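Local coordinates for glycosyl hydrolase, family 31/fibronectin type III domain protein (Clostridium perfringens, PDB 4LKS) that binds galactose through a calcium-containing beta-sandwich carbohydrate-binding module, and may direct the parent family 31 glycoside hydrolase to galactose-bearing glycans, at residues Asp36-Glu41 with Asn49-Ser54; Pro63-Ile68 with Tyr140-Ala145; Ile79-Arg84 with Ala157-Leu162; Asn89-Glu94 with Asn121-Arg126. All blocks are in the same frame, centred on the assembly; numbering follows the deposited sequence.

Contact 1. Residues Asp36-Glu41 with Asn49-Ser54; sequences DRDYKE and NTIWHS. With CA (calcium ion), chain C; GAL (beta-D-galactopyranose), chain D.
The carbonyl O of D38 is approached by two groups of the strand 52-53. H53 N donates a hydrogen bond to it at 3.0 Å, tilted 28° from the carbonyl plane. W52 CA adds a CA-H...O contact at 3.3 Å. D38 is the centre of an inverse gamma turn, and its side chain lies alongside those of I51 and H53, pointing the same way. D38 CG rests 3.6 Å from I51 CG1, and D38 CB is 3.5 Å from H53 CB. A water joins D38 OD1, to which it donates, with I51 N, from which it accepts. H53 CG is anti to the backbone N (chi1 -164°), which carries the imidazole on toward the sugar. H53 NE2 and galactose O4 are hydrogen-bonded at 2.7 Å. At the other ring nitrogen, H53 ND1 donates to S54 O at 2.7 Å, within 1° of the ring plane, which fixes the ring's rotation. Next to I51, T50 binds the calcium through both O and OG1. The W52 indole, its NE1 bonded to S33 O, packs on V64 and I66 of strand 64-70. Strand 52-53 is an outermost strand of the four-stranded sheet, beside strand 158-166.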
# COMPACT_ATOMS: atom_id res chain seq x y z
N ASP A 36 -17.24 0.71 -4.14
CA ASP A 36 -18.14 0.58 -3.00
C ASP A 36 -17.88 1.68 -1.97
O ASP A 36 -17.81 2.85 -2.34
CB ASP A 36 -18.00 -0.83 -2.40
CG ASP A 36 -18.22 -1.91 -3.43
OD1 ASP A 36 -19.05 -1.69 -4.35
OD2 ASP A 36 -17.59 -2.99 -3.33
N ARG A 37 -17.72 1.32 -0.69
CA ARG A 37 -17.32 2.31 0.31
C ARG A 37 -15.88 2.11 0.75
O ARG A 37 -15.46 2.58 1.81
CB ARG A 37 -18.26 2.30 1.52
CG ARG A 37 -19.70 2.63 1.16
CD ARG A 37 -20.58 2.73 2.40
NE ARG A 37 -21.99 2.67 2.04
CZ ARG A 37 -22.64 1.53 1.82
NH1 ARG A 37 -22.02 0.37 1.93
NH2 ARG A 37 -23.93 1.56 1.49
N ASP A 38 -15.12 1.44 -0.10
CA ASP A 38 -13.73 1.12 0.19
C ASP A 38 -12.80 2.22 -0.32
O ASP A 38 -11.98 2.03 -1.23
CB ASP A 38 -13.38 -0.25 -0.37
CG ASP A 38 -14.18 -1.36 0.28
OD1 ASP A 38 -14.67 -1.16 1.42
OD2 ASP A 38 -14.30 -2.44 -0.33
N TYR A 39 -12.94 3.38 0.31
CA TYR A 39 -12.30 4.61 -0.14
C TYR A 39 -10.80 4.62 0.13
O TYR A 39 -10.30 3.91 1.00
CB TYR A 39 -12.95 5.82 0.54
CG TYR A 39 -14.45 5.87 0.36
CD1 TYR A 39 -15.01 5.91 -0.91
CD2 TYR A 39 -15.30 5.89 1.46
CE1 TYR A 39 -16.39 5.95 -1.08
CE2 TYR A 39 -16.67 5.94 1.30
CZ TYR A 39 -17.20 5.97 0.02
OH TYR A 39 -18.57 6.01 -0.16
N LYS A 40 -10.08 5.45 -0.63
CA LYS A 40 -8.64 5.57 -0.50
C LYS A 40 -8.20 5.90 0.94
O LYS A 40 -7.16 5.40 1.40
CB LYS A 40 -8.10 6.59 -1.50
CG LYS A 40 -8.59 8.02 -1.31
CD LYS A 40 -8.22 8.87 -2.53
CE LYS A 40 -8.43 10.35 -2.27
NZ LYS A 40 -9.88 10.72 -2.10
N GLU A 41 -8.99 6.69 1.66
CA GLU A 41 -8.61 7.11 3.00
C GLU A 41 -8.51 5.92 3.95
O GLU A 41 -7.73 5.93 4.94
CB GLU A 41 -9.62 8.13 3.54
CG GLU A 41 -9.63 9.49 2.82
CD GLU A 41 -10.39 9.51 1.49
OE1 GLU A 41 -11.14 8.56 1.17
OE2 GLU A 41 -10.24 10.52 0.75
N ASN A 49 -9.72 -3.03 9.83
CA ASN A 49 -11.01 -3.50 9.33
C ASN A 49 -11.56 -2.75 8.13
O ASN A 49 -12.57 -3.14 7.55
CB ASN A 49 -12.06 -3.49 10.45
CG ASN A 49 -11.83 -4.60 11.44
OD1 ASN A 49 -11.47 -5.71 11.06
ND2 ASN A 49 -12.01 -4.30 12.73
N THR A 50 -10.91 -1.65 7.77
CA THR A 50 -11.35 -0.86 6.64
C THR A 50 -10.32 -1.02 5.52
O THR A 50 -9.14 -1.20 5.78
CB THR A 50 -11.47 0.63 6.99
OG1 THR A 50 -10.19 1.11 7.41
CG2 THR A 50 -12.49 0.84 8.13
N ILE A 51 -10.78 -0.96 4.28
CA ILE A 51 -9.86 -1.11 3.16
C ILE A 51 -10.10 -0.10 2.06
O ILE A 51 -11.22 0.38 1.88
CB ILE A 51 -9.94 -2.51 2.51
CG1 ILE A 51 -11.32 -2.74 1.88
CG2 ILE A 51 -9.60 -3.60 3.52
CD1 ILE A 51 -11.41 -4.04 1.09
N TRP A 52 -9.03 0.24 1.35
CA TRP A 52 -9.17 0.79 0.01
C TRP A 52 -9.28 -0.39 -0.94
O TRP A 52 -8.55 -1.37 -0.78
CB TRP A 52 -7.96 1.65 -0.36
CG TRP A 52 -7.89 1.92 -1.84
CD1 TRP A 52 -8.82 2.55 -2.60
CD2 TRP A 52 -6.83 1.55 -2.73
NE1 TRP A 52 -8.42 2.60 -3.91
CE2 TRP A 52 -7.19 1.99 -4.02
CE3 TRP A 52 -5.60 0.88 -2.57
CZ2 TRP A 52 -6.38 1.80 -5.15
CZ3 TRP A 52 -4.79 0.69 -3.69
CH2 TRP A 52 -5.18 1.15 -4.96
N HIS A 53 -10.18 -0.30 -1.91
CA HIS A 53 -10.32 -1.33 -2.94
C HIS A 53 -10.55 -0.62 -4.26
O HIS A 53 -11.37 0.29 -4.34
CB HIS A 53 -11.52 -2.24 -2.61
CG HIS A 53 -11.54 -3.54 -3.35
ND1 HIS A 53 -11.64 -3.63 -4.73
CD2 HIS A 53 -11.55 -4.82 -2.90
CE1 HIS A 53 -11.68 -4.90 -5.09
NE2 HIS A 53 -11.63 -5.64 -3.99
N SER A 54 -9.79 -1.00 -5.29
CA SER A 54 -9.94 -0.38 -6.59
C SER A 54 -11.18 -0.95 -7.29
O SER A 54 -11.76 -1.95 -6.84
CB SER A 54 -8.66 -0.55 -7.44
OG SER A 54 -8.40 -1.90 -7.78
CA CA C . -7.81 0.64 7.03
C1 GAL D . -16.51 -9.19 -3.61
C2 GAL D . -15.85 -8.31 -2.53
C3 GAL D . -15.51 -6.94 -3.09
C4 GAL D . -14.61 -7.11 -4.33
C5 GAL D . -15.33 -7.98 -5.34
C6 GAL D . -14.48 -8.31 -6.57
O1 GAL D . -16.72 -10.49 -3.13
O2 GAL D . -16.70 -8.11 -1.39
O3 GAL D . -14.80 -6.17 -2.13
O4 GAL D . -13.39 -7.75 -3.95
O5 GAL D . -15.67 -9.26 -4.76
O6 GAL D . -15.22 -9.07 -7.52
O HOH W 1 -13.75 -0.92 3.94

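Contact 2. Residues Pro63-Ile68 with Tyr140-Ala145; sequences PVSITI and YLRFTA
V64 O accepts a hydrogen bond from A145 N at 2.8 Å, the shortest of the backbone bonds that join these two antiparallel strands. Its return bond, V64 N to A145 O, is weak at 3.4 Å. The I66-F143 and I68-L141 pairs each have both bonds, and F143 N reaches I66 O nearly straight, with an N-H...O angle of 170°. Between them, S65-T144 and T67-R142 are non-hydrogen-bonded pairs. Here CA-H...O contacts fill in, as from S65 CA to F143 O at 3.2 Å. The strands run 161° apart in direction. They are neighbours in the middle of the five-stranded antiparallel sheet, one of the two layers of the F5/8 type C beta-sandwich, with strand 26-31 and strand 95-100 on their outer sides. Apolar contacts lie on the face of V64, I66, I68, L141, F143 and A145. I66 CG2 meets F143 CB at 4.0 Å and lies near the plane of the phenyl ring, at its edge. V64 CG2 approaches A145 CB at 4.2 Å. This face looks to the other sheet: I68 and L141 touch F164 of strand 158-166. The polar face carries S65, T67, R142 and T144. The R142 chain runs out past T67, with R142 CD 3.7 Å from T67 OG1. Beyond it the chain bends at chi3. The guanidinium then forms a salt bridge with E98 and a cation-pi contact with W106. S65 CB sits 3.4 Å from T144 OG1.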
# COMPACT_ATOMS: atom_id res chain seq x y z
N PRO A 63 -2.31 -1.71 -14.04
CA PRO A 63 -1.96 -1.29 -12.67
C PRO A 63 -2.93 -0.28 -12.08
O PRO A 63 -3.61 0.44 -12.81
CB PRO A 63 -0.60 -0.64 -12.85
CG PRO A 63 -0.63 -0.11 -14.28
CD PRO A 63 -1.37 -1.17 -15.04
N VAL A 64 -2.98 -0.23 -10.75
CA VAL A 64 -3.66 0.84 -10.05
C VAL A 64 -2.73 1.34 -8.96
O VAL A 64 -1.83 0.62 -8.53
CB VAL A 64 -5.01 0.40 -9.42
CG1 VAL A 64 -6.00 -0.03 -10.51
CG2 VAL A 64 -4.81 -0.71 -8.39
N SER A 65 -2.94 2.57 -8.52
CA SER A 65 -2.06 3.13 -7.52
C SER A 65 -2.83 3.98 -6.52
O SER A 65 -3.99 4.39 -6.75
CB SER A 65 -0.93 3.94 -8.17
OG SER A 65 -1.43 5.18 -8.64
N ILE A 66 -2.18 4.22 -5.40
CA ILE A 66 -2.71 5.09 -4.36
C ILE A 66 -1.57 6.00 -3.91
O ILE A 66 -0.43 5.55 -3.76
CB ILE A 66 -3.31 4.28 -3.19
CG1 ILE A 66 -3.88 5.22 -2.12
CG2 ILE A 66 -2.29 3.29 -2.58
CD1 ILE A 66 -4.72 4.51 -1.08
N THR A 67 -1.87 7.28 -3.72
CA THR A 67 -0.86 8.24 -3.28
C THR A 67 -1.18 8.73 -1.87
O THR A 67 -2.29 9.21 -1.60
CB THR A 67 -0.76 9.46 -4.20
OG1 THR A 67 -0.40 9.03 -5.51
CG2 THR A 67 0.28 10.44 -3.67
N ILE A 68 -0.20 8.57 -0.98
CA ILE A 68 -0.29 9.03 0.40
C ILE A 68 0.56 10.28 0.58
O ILE A 68 1.75 10.31 0.20
CB ILE A 68 0.22 7.96 1.38
CG1 ILE A 68 -0.46 6.60 1.13
CG2 ILE A 68 0.06 8.44 2.85
CD1 ILE A 68 -2.00 6.62 1.06
N TYR A 140 5.35 12.60 -0.28
CA TYR A 140 4.34 11.82 -0.99
C TYR A 140 4.92 10.47 -1.35
O TYR A 140 6.09 10.37 -1.76
CB TYR A 140 3.90 12.54 -2.28
CG TYR A 140 3.39 13.94 -2.05
CD1 TYR A 140 4.28 15.01 -1.94
CD2 TYR A 140 2.03 14.19 -1.94
CE1 TYR A 140 3.82 16.30 -1.72
CE2 TYR A 140 1.56 15.46 -1.72
CZ TYR A 140 2.46 16.51 -1.61
OH TYR A 140 1.98 17.78 -1.39
N LEU A 141 4.10 9.43 -1.22
CA LEU A 141 4.50 8.10 -1.65
C LEU A 141 3.38 7.53 -2.50
O LEU A 141 2.23 7.49 -2.06
CB LEU A 141 4.81 7.20 -0.44
CG LEU A 141 5.33 5.79 -0.77
CD1 LEU A 141 6.38 5.29 0.25
CD2 LEU A 141 4.18 4.78 -0.91
N ARG A 142 3.72 7.09 -3.70
CA ARG A 142 2.78 6.42 -4.58
C ARG A 142 3.07 4.92 -4.60
O ARG A 142 4.17 4.48 -4.96
CB ARG A 142 2.84 7.02 -5.99
CG ARG A 142 1.83 6.40 -6.96
CD ARG A 142 1.55 7.29 -8.16
NE ARG A 142 2.71 7.46 -9.03
CZ ARG A 142 2.82 8.41 -9.96
NH1 ARG A 142 1.84 9.28 -10.13
NH2 ARG A 142 3.91 8.48 -10.72
N PHE A 143 2.07 4.16 -4.20
CA PHE A 143 2.15 2.70 -4.10
C PHE A 143 1.32 2.11 -5.23
O PHE A 143 0.11 2.34 -5.30
CB PHE A 143 1.62 2.25 -2.73
CG PHE A 143 1.66 0.76 -2.51
CD1 PHE A 143 2.83 0.13 -2.11
CD2 PHE A 143 0.52 -0.01 -2.69
CE1 PHE A 143 2.86 -1.26 -1.90
CE2 PHE A 143 0.56 -1.39 -2.48
CZ PHE A 143 1.72 -2.00 -2.08
N THR A 144 1.97 1.37 -6.12
CA THR A 144 1.32 0.82 -7.31
C THR A 144 1.23 -0.68 -7.21
O THR A 144 2.21 -1.33 -6.91
CB THR A 144 2.11 1.18 -8.57
OG1 THR A 144 2.18 2.61 -8.69
CG2 THR A 144 1.44 0.60 -9.82
N ALA A 145 0.03 -1.21 -7.45
CA ALA A 145 -0.20 -2.64 -7.49
C ALA A 145 -0.03 -3.11 -8.93
O ALA A 145 -0.77 -2.67 -9.81
CB ALA A 145 -1.59 -2.96 -6.99

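Contact 3. Residues Ile79-Arg84 with Ala157-Leu162; sequences IDYLPR and ASAAEL. With CA (calcium ion), chain C; GAL (beta-D-galactopyranose), chain D.
The two backbones run antiparallel and are joined across a classic beta bulge, in which A160 and E161 both face L82. L82 N donates to E161 O at 2.9 Å. L82 O accepts from A160 N at 2.9 Å and, weakly, from E161 N. Y81 reaches along the other strand. Its chi1 of 169° swings the ring away from its own N, past A159 CB, and its OH donates to S158 O at 2.6 Å. That carbonyl lies in the ring plane, at the edge, as does L162 CD2. The same hydroxyl accepts from V92 N, so it ties three chain segments together. L82 and E161 lie side by side, and L82 CD2 rests 3.6 Å from E161 OE1. The carboxylate is held by Y128 OH. A water accepts from R84 N and donates to S158 OG, which is also bonded to N89 O. R84 is extended from CG to NE and brings its guanidinium edge-on to the sugar. NH1 and NH2 of R84 both donate to galactose O3, at 3.1 and 3.0 Å. R84 NH1 also bonds O4, while the bond from NH2 to O2 is weak. At the bulge, A160 O binds the calcium at 2.4 Å, alongside ligands from N42, D45, D47 and T50. The arrangement links the galactose pocket, through R84, and the calcium site, through A160, of a family 32 carbohydrate-binding module with a beta-sandwich fold.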
# COMPACT_ATOMS: atom_id res chain seq x y z
N ILE A 79 7.92 0.78 4.49
CA ILE A 79 6.47 0.78 4.70
C ILE A 79 6.05 -0.65 4.96
O ILE A 79 6.74 -1.56 4.53
CB ILE A 79 5.66 1.36 3.52
CG1 ILE A 79 5.82 0.51 2.26
CG2 ILE A 79 6.05 2.82 3.27
CD1 ILE A 79 4.84 0.88 1.15
N ASP A 80 4.96 -0.84 5.70
CA ASP A 80 4.32 -2.15 5.80
C ASP A 80 3.02 -2.15 5.02
O ASP A 80 2.23 -1.19 5.09
CB ASP A 80 3.97 -2.53 7.25
CG ASP A 80 5.17 -2.67 8.15
OD1 ASP A 80 6.31 -2.82 7.67
OD2 ASP A 80 4.94 -2.64 9.38
N TYR A 81 2.79 -3.22 4.28
CA TYR A 81 1.52 -3.42 3.60
C TYR A 81 0.69 -4.44 4.39
O TYR A 81 1.14 -5.55 4.64
CB TYR A 81 1.77 -3.93 2.17
CG TYR A 81 0.54 -4.43 1.46
CD1 TYR A 81 -0.35 -3.54 0.85
CD2 TYR A 81 0.24 -5.79 1.41
CE1 TYR A 81 -1.49 -4.00 0.19
CE2 TYR A 81 -0.90 -6.26 0.74
CZ TYR A 81 -1.76 -5.36 0.15
OH TYR A 81 -2.88 -5.82 -0.50
N LEU A 82 -0.52 -4.05 4.80
CA LEU A 82 -1.43 -4.96 5.49
C LEU A 82 -2.53 -5.36 4.54
O LEU A 82 -3.33 -4.52 4.11
CB LEU A 82 -2.02 -4.32 6.75
CG LEU A 82 -2.98 -5.22 7.54
CD1 LEU A 82 -2.24 -6.40 8.16
CD2 LEU A 82 -3.72 -4.42 8.62
N PRO A 83 -2.57 -6.65 4.16
CA PRO A 83 -3.66 -7.06 3.27
C PRO A 83 -4.99 -7.12 3.98
O PRO A 83 -5.06 -7.19 5.22
CB PRO A 83 -3.24 -8.47 2.81
CG PRO A 83 -2.28 -8.94 3.85
CD PRO A 83 -1.62 -7.73 4.43
N ARG A 84 -6.04 -7.06 3.18
CA ARG A 84 -7.41 -7.27 3.60
C ARG A 84 -7.51 -8.50 4.50
O ARG A 84 -6.95 -9.56 4.19
CB ARG A 84 -8.26 -7.46 2.35
CG ARG A 84 -9.74 -7.58 2.58
CD ARG A 84 -10.42 -7.68 1.24
NE ARG A 84 -11.86 -7.55 1.36
CZ ARG A 84 -12.68 -7.40 0.33
NH1 ARG A 84 -12.19 -7.38 -0.91
NH2 ARG A 84 -13.98 -7.27 0.53
N ALA A 157 -6.97 -4.18 -6.73
CA ALA A 157 -6.09 -4.18 -5.57
C ALA A 157 -6.86 -3.71 -4.35
O ALA A 157 -7.81 -2.94 -4.45
CB ALA A 157 -4.93 -3.26 -5.80
N SER A 158 -6.42 -4.17 -3.18
CA SER A 158 -6.96 -3.65 -1.93
C SER A 158 -5.82 -3.49 -0.93
O SER A 158 -4.74 -4.04 -1.12
CB SER A 158 -8.06 -4.55 -1.37
OG SER A 158 -7.59 -5.86 -1.13
N ALA A 159 -6.08 -2.72 0.12
CA ALA A 159 -5.10 -2.55 1.18
C ALA A 159 -5.86 -2.17 2.42
O ALA A 159 -6.67 -1.24 2.37
CB ALA A 159 -4.12 -1.45 0.83
N ALA A 160 -5.61 -2.87 3.52
CA ALA A 160 -6.20 -2.48 4.81
C ALA A 160 -5.40 -1.36 5.47
O ALA A 160 -5.98 -0.45 6.05
CB ALA A 160 -6.30 -3.68 5.72
N GLU A 161 -4.07 -1.46 5.41
CA GLU A 161 -3.21 -0.39 5.92
C GLU A 161 -1.92 -0.31 5.14
O GLU A 161 -1.39 -1.32 4.66
CB GLU A 161 -2.82 -0.64 7.38
CG GLU A 161 -3.92 -0.49 8.40
CD GLU A 161 -3.34 -0.42 9.80
OE1 GLU A 161 -3.43 -1.42 10.55
OE2 GLU A 161 -2.75 0.64 10.14
N LEU A 162 -1.41 0.91 5.07
CA LEU A 162 -0.01 1.18 4.74
C LEU A 162 0.57 1.89 5.96
O LEU A 162 0.05 2.94 6.40
CB LEU A 162 0.09 2.07 3.51
CG LEU A 162 -0.50 1.48 2.23
CD1 LEU A 162 -0.55 2.56 1.15
CD2 LEU A 162 0.32 0.29 1.72
CA CA C . -7.81 0.64 7.03
C1 GAL D . -16.51 -9.19 -3.61
C2 GAL D . -15.85 -8.31 -2.53
C3 GAL D . -15.51 -6.94 -3.09
C4 GAL D . -14.61 -7.11 -4.33
C5 GAL D . -15.33 -7.98 -5.34
C6 GAL D . -14.48 -8.31 -6.57
O1 GAL D . -16.72 -10.49 -3.13
O2 GAL D . -16.70 -8.11 -1.39
O3 GAL D . -14.80 -6.17 -2.13
O4 GAL D . -13.39 -7.75 -3.95
O5 GAL D . -15.67 -9.26 -4.76
O6 GAL D . -15.22 -9.07 -7.52
O HOH W 2 -5.53 -6.74 0.35

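Contact 4. Residues Asn89-Glu94 with Asn121-Arg126; sequences NGHVTE and NALANR. With GAL (beta-D-galactopyranose), chain D.
H91 ND1 accepts a hydrogen bond from L123 N at 3.1 Å. The bond is nearly straight, at 172°, and the donor lies in the imidazole plane. ND1 therefore carries no proton. The ring also meets R126, whose guanidinium stands across it with the two planes 76° apart. H91 CE1 lies over one face of that guanidinium, offset toward its rim, and is 3.4 Å from R126 NE. The arginine chain is bent at chi2 and chi3, which folds its head back over the ring edge. A122 CB lies 3.9 Å from H91 ND1. L123 crosses the ring obliquely, with L123 CG 3.8 Å from H91 ND1. Its CD2 goes on to T93 CG2 at 4.0 Å and lies 3.5 Å from V92 O. That carbonyl oxygen is buried here and has no partner in the model.

Further out, H91 NE2 donates to R84 O, so both ring nitrogens are used. H91 CG is anti to the carbonyl carbon (chi1 -80°), which turns the ring toward the loop 121-126. Two residues earlier, N89 ND2 donates to galactose O4 at 3.0 Å, with a weak bond to O5. N89 OD1 accepts from D151 N, which orients the amide. G90 has a positive phi, a shape that suits glycine. T93 of strand 92-93 forms backbone hydrogen bonds with K147 of strand 140-148 and with L114. The loop 121-126 lies between strands 107-113 and 129-138.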
# COMPACT_ATOMS: atom_id res chain seq x y z
N ASN A 89 -9.41 -10.90 -1.78
CA ASN A 89 -9.69 -10.07 -2.94
C ASN A 89 -8.91 -8.76 -2.93
O ASN A 89 -9.15 -7.86 -2.11
CB ASN A 89 -11.19 -9.82 -3.10
CG ASN A 89 -11.89 -10.95 -3.82
OD1 ASN A 89 -11.28 -11.98 -4.13
ND2 ASN A 89 -13.18 -10.78 -4.08
N GLY A 90 -7.96 -8.68 -3.85
CA GLY A 90 -7.13 -7.50 -4.01
C GLY A 90 -5.77 -7.60 -3.34
O GLY A 90 -5.04 -6.62 -3.38
N HIS A 91 -5.44 -8.74 -2.74
CA HIS A 91 -4.11 -8.93 -2.14
C HIS A 91 -3.01 -8.61 -3.15
O HIS A 91 -2.96 -9.19 -4.24
CB HIS A 91 -3.92 -10.36 -1.65
CG HIS A 91 -4.56 -10.64 -0.32
ND1 HIS A 91 -4.19 -11.71 0.46
CD2 HIS A 91 -5.50 -9.96 0.38
CE1 HIS A 91 -4.89 -11.70 1.58
NE2 HIS A 91 -5.69 -10.65 1.56
N VAL A 92 -2.13 -7.67 -2.81
CA VAL A 92 -1.09 -7.23 -3.74
C VAL A 92 0.11 -8.17 -3.68
O VAL A 92 0.65 -8.44 -2.59
CB VAL A 92 -0.66 -5.79 -3.42
CG1 VAL A 92 0.52 -5.39 -4.29
CG2 VAL A 92 -1.84 -4.83 -3.62
N THR A 93 0.55 -8.67 -4.83
CA THR A 93 1.69 -9.59 -4.86
C THR A 93 2.93 -9.02 -5.55
O THR A 93 4.03 -9.53 -5.36
CB THR A 93 1.33 -10.97 -5.47
OG1 THR A 93 1.22 -10.84 -6.90
CG2 THR A 93 0.01 -11.48 -4.90
N GLU A 94 2.74 -7.99 -6.38
CA GLU A 94 3.86 -7.27 -6.99
C GLU A 94 3.53 -5.78 -6.93
O GLU A 94 2.40 -5.37 -7.23
CB GLU A 94 4.12 -7.71 -8.45
CG GLU A 94 5.47 -7.22 -8.98
CD GLU A 94 5.65 -7.36 -10.49
OE1 GLU A 94 4.68 -7.67 -11.21
OE2 GLU A 94 6.79 -7.13 -10.96
N ASN A 121 -3.90 -18.51 -3.34
CA ASN A 121 -5.10 -17.69 -3.25
C ASN A 121 -5.02 -16.50 -2.30
O ASN A 121 -5.87 -15.63 -2.36
CB ASN A 121 -6.35 -18.54 -2.97
CG ASN A 121 -6.11 -19.61 -1.92
OD1 ASN A 121 -5.51 -19.36 -0.88
ND2 ASN A 121 -6.61 -20.81 -2.19
N ALA A 122 -4.01 -16.45 -1.44
CA ALA A 122 -3.84 -15.32 -0.53
C ALA A 122 -2.36 -15.11 -0.25
O ALA A 122 -1.55 -15.98 -0.53
CB ALA A 122 -4.60 -15.55 0.76
N LEU A 123 -2.01 -13.96 0.32
CA LEU A 123 -0.63 -13.75 0.75
C LEU A 123 -0.25 -14.76 1.84
O LEU A 123 -1.09 -15.15 2.65
CB LEU A 123 -0.40 -12.32 1.23
CG LEU A 123 -0.43 -11.22 0.16
CD1 LEU A 123 -0.06 -9.88 0.79
CD2 LEU A 123 0.54 -11.55 -0.95
N ALA A 124 1.01 -15.18 1.83
CA ALA A 124 1.51 -16.11 2.85
C ALA A 124 1.48 -15.46 4.23
O ALA A 124 1.13 -16.10 5.22
CB ALA A 124 2.92 -16.54 2.50
N ASN A 125 1.84 -14.18 4.28
CA ASN A 125 1.78 -13.41 5.51
C ASN A 125 0.51 -12.60 5.48
O ASN A 125 0.39 -11.65 4.70
CB ASN A 125 3.01 -12.50 5.61
CG ASN A 125 3.00 -11.62 6.85
OD1 ASN A 125 2.13 -11.73 7.71
ND2 ASN A 125 4.00 -10.76 6.95
N ARG A 126 -0.47 -12.99 6.30
CA ARG A 126 -1.76 -12.30 6.35
C ARG A 126 -1.70 -11.07 7.24
O ARG A 126 -2.69 -10.32 7.35
CB ARG A 126 -2.88 -13.23 6.84
CG ARG A 126 -3.19 -14.41 5.93
CD ARG A 126 -3.69 -13.98 4.56
NE ARG A 126 -4.94 -13.21 4.60
CZ ARG A 126 -6.15 -13.72 4.36
NH1 ARG A 126 -6.29 -15.01 4.08
NH2 ARG A 126 -7.22 -12.94 4.42
C1 GAL D . -16.51 -9.19 -3.61
C2 GAL D . -15.85 -8.31 -2.53
C3 GAL D . -15.51 -6.94 -3.09
C4 GAL D . -14.61 -7.11 -4.33
C5 GAL D . -15.33 -7.98 -5.34
C6 GAL D . -14.48 -8.31 -6.57
O1 GAL D . -16.72 -10.49 -3.13
O2 GAL D . -16.70 -8.11 -1.39
O3 GAL D . -14.80 -6.17 -2.13
O4 GAL D . -13.39 -7.75 -3.95
O5 GAL D . -15.67 -9.26 -4.76
O6 GAL D . -15.22 -9.07 -7.52

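In the fold
Contacts 2 and 3 pair strands in opposite layers of the beta-sandwich, with centres 11 Å apart. They meet in the core, where F143 packs on I79 and Y81. Contact 2 belongs to the five-stranded sheet and contact 3 to the four-stranded one. Contact 1 reaches that smaller sheet through strand 52-53, next to strand 158-166. Along the chain, contact 1 closes before the others open. Contacts 2 and 3 alternate their segments, and contact 4 is nested inside both loops. Contacts 3 and 4 are nearest, at 9 Å between centres. Contacts 1 and 3 share the calcium. Contacts 1, 3 and 4 each hydrogen-bond galactose, so residues far apart in sequence form one sugar pocket.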